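Local atomic coordinates of predicted transcriptional regulator (Clostridium thermocellum, PDB entry 1XMA), a protein that probably binds DNA through a winged helix-turn-helix domain and regulates transcription, as other members of the PadR-like family do. Residues 53-56 and 57-61. Numbering follows the deposited sequence.
Sequences GDSY and GYEIS
E59, in the first turn of the helix that starts at G57, folds back over the two residues that precede G57, Y56 and S55. Its CB lies over one face of the Y56 ring, 3.8 Å from the ring centroid, a CH-pi contact in which an aliphatic carbon meets the pi cloud displaced toward the CE1-CZ side of the ring. CG follows anti to the backbone N of E59 (chi1 -174°), which sends the chain back toward S55 and brings CG to 3.4 Å from S55 OG. CD lies close to both residues, 3.9 Å from Y56 CE1 and nearer still to the serine hydroxyl, with the carboxylate plane turned 35° from that of the ring. At the tip, OE2 accepts a very short hydrogen bond, 2.5 Å, from S55 OG, while OE1 stays on the tyrosine side, loosely approaching Y56 CE1. Glutamate suits the place because its methylene groups can pass the tyrosine before its carboxylate meets the small, buried serine.

Around residues 55-56 the chain forms a short, weakly bonded strand, outermost in this chain's antiparallel sheet, S55 pairing through its backbone with Y108, and the chain turns from there directly into helix 57-67. This strand-to-helix junction fits the winged helix-turn-helix fold expected of PadR-like regulators. Y56 is the N-cap residue, and its carbonyl takes the first bond of the helix: I60 N reaches Y56 O at 3.0 Å, with an N-H...O angle of 157°. Tyrosine suits position 56 because its broad aromatic ring gives E59 CB a face to pack on and also makes a cation-pi contact with R105.

I60 suits the buried side of the turn: its CG1 packs 3.5 Å from S55 OG, while the branched side chain also meets I46 and L50 of helix 35-52 and L79 and F83 of helix 76-88.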
ATOM      1  N   GLY B  53      10.493  -2.196  22.384  1.00 28.46           N
ATOM      2  CA  GLY B  53      11.791  -2.375  23.014  1.00 26.27           C
ATOM      3  C   GLY B  53      12.899  -2.607  22.009  1.00 25.58           C
ATOM      4  O   GLY B  53      12.645  -3.059  20.886  1.00 24.73           O
ATOM      5  N   ASP B  54      14.128  -2.284  22.420  1.00 23.21           N
ATOM      6  CA  ASP B  54      15.338  -2.707  21.723  1.00 25.31           C
ATOM      7  C   ASP B  54      15.209  -4.144  21.244  1.00 26.04           C
ATOM      8  O   ASP B  54      14.680  -5.011  21.950  1.00 25.82           O
ATOM      9  CB  ASP B  54      16.580  -2.566  22.619  1.00 24.12           C
ATOM     10  CG  ASP B  54      16.851  -1.131  23.022  1.00 27.18           C
ATOM     11  OD1 ASP B  54      16.059  -0.242  22.640  1.00 29.44           O
ATOM     12  OD2 ASP B  54      17.858  -0.880  23.725  1.00 26.56           O
ATOM     13  N   SER B  55      15.684  -4.397  20.035  1.00 26.03           N
ATOM     14  CA  SER B  55      15.570  -5.730  19.473  1.00 26.48           C
ATOM     15  C   SER B  55      16.674  -6.018  18.463  1.00 25.15           C
ATOM     16  O   SER B  55      17.516  -5.176  18.195  1.00 26.17           O
ATOM     17  CB  SER B  55      14.178  -5.927  18.841  1.00 22.64           C
ATOM     18  OG  SER B  55      13.873  -7.296  18.813  1.00 22.75           O
ATOM     19  N   TYR B  56      16.662  -7.223  17.912  1.00 27.10           N
ATOM     20  CA  TYR B  56      17.687  -7.632  16.965  1.00 28.82           C
ATOM     21  C   TYR B  56      17.035  -8.348  15.793  1.00 27.04           C
ATOM     22  O   TYR B  56      15.869  -8.722  15.874  1.00 29.48           O
ATOM     23  CB  TYR B  56      18.757  -8.507  17.656  1.00 29.75           C
ATOM     24  CG  TYR B  56      18.221  -9.753  18.347  1.00 29.21           C
ATOM     25  CD1 TYR B  56      17.693  -9.691  19.643  1.00 29.54           C
ATOM     26  CD2 TYR B  56      18.263 -11.002  17.711  1.00 29.23           C
ATOM     27  CE1 TYR B  56      17.210 -10.839  20.289  1.00 29.39           C
ATOM     28  CE2 TYR B  56      17.773 -12.158  18.349  1.00 28.69           C
ATOM     29  CZ  TYR B  56      17.251 -12.062  19.627  1.00 29.44           C
ATOM     30  OH  TYR B  56      16.780 -13.189  20.251  1.00 32.38           O
ATOM     31  N   GLY B  57      17.789  -8.534  14.713  1.00 25.15           N
ATOM     32  CA  GLY B  57      17.261  -9.088  13.462  1.00 25.13           C
ATOM     33  C   GLY B  57      16.309 -10.275  13.565  1.00 26.53           C
ATOM     34  O   GLY B  57      15.159 -10.194  13.109  1.00 22.65           O
ATOM     35  N   TYR B  58      16.764 -11.388  14.148  1.00 26.96           N
ATOM     36  CA  TYR B  58      15.891 -12.559  14.228  1.00 27.31           C
ATOM     37  C   TYR B  58      14.631 -12.375  15.071  1.00 25.00           C
ATOM     38  O   TYR B  58      13.549 -12.815  14.676  1.00 30.22           O
ATOM     39  CB  TYR B  58      16.598 -13.837  14.669  1.00 31.77           C
ATOM     40  CG  TYR B  58      15.592 -14.991  14.683  1.00 33.24           C
ATOM     41  CD1 TYR B  58      14.980 -15.426  13.480  1.00 32.11           C
ATOM     42  CD2 TYR B  58      15.197 -15.601  15.889  1.00 32.66           C
ATOM     43  CE1 TYR B  58      14.051 -16.451  13.469  1.00 33.63           C
ATOM     44  CE2 TYR B  58      14.247 -16.637  15.892  1.00 34.26           C
ATOM     45  CZ  TYR B  58      13.684 -17.055  14.671  1.00 34.46           C
ATOM     46  OH  TYR B  58      12.759 -18.072  14.638  1.00 35.54           O
ATOM     47  N   GLU B  59      14.762 -11.744  16.221  1.00 24.50           N
ATOM     48  CA  GLU B  59      13.595 -11.441  17.044  1.00 24.09           C
ATOM     49  C   GLU B  59      12.562 -10.576  16.316  1.00 24.28           C
ATOM     50  O   GLU B  59      11.362 -10.793  16.454  1.00 24.37           O
ATOM     51  CB  GLU B  59      14.022 -10.741  18.312  1.00 24.25           C
ATOM     52  CG  GLU B  59      12.886 -10.535  19.276  1.00 27.19           C
ATOM     53  CD  GLU B  59      13.356 -10.063  20.606  1.00 28.37           C
ATOM     54  OE1 GLU B  59      13.246 -10.857  21.558  1.00 30.99           O
ATOM     55  OE2 GLU B  59      13.841  -8.911  20.702  1.00 28.84           O
ATOM     56  N   ILE B  60      13.037  -9.595  15.550  1.00 24.16           N
ATOM     57  CA  ILE B  60      12.161  -8.658  14.820  1.00 23.82           C
ATOM     58  C   ILE B  60      11.313  -9.362  13.756  1.00 23.98           C
ATOM     59  O   ILE B  60      10.092  -9.197  13.727  1.00 22.40           O
ATOM     60  CB  ILE B  60      13.000  -7.466  14.250  1.00 28.06           C
ATOM     61  CG1 ILE B  60      13.463  -6.582  15.418  1.00 26.66           C
ATOM     62  CG2 ILE B  60      12.243  -6.679  13.137  1.00 27.82           C
ATOM     63  CD1 ILE B  60      14.091  -5.282  15.028  1.00 31.44           C
ATOM     64  N   SER B  61      11.958 -10.166  12.901  1.00 26.20           N
ATOM     65  CA  SER B  61      11.260 -10.948  11.866  1.00 28.82           C
ATOM     66  C   SER B  61      10.339 -12.022  12.457  1.00 28.42           C
ATOM     67  O   SER B  61       9.235 -12.264  11.951  1.00 27.48           O
ATOM     68  CB  SER B  61      12.261 -11.611  10.918  1.00 33.04           C
ATOM     69  OG  SER B  61      12.975 -12.632  11.581  1.00 37.34           O
TER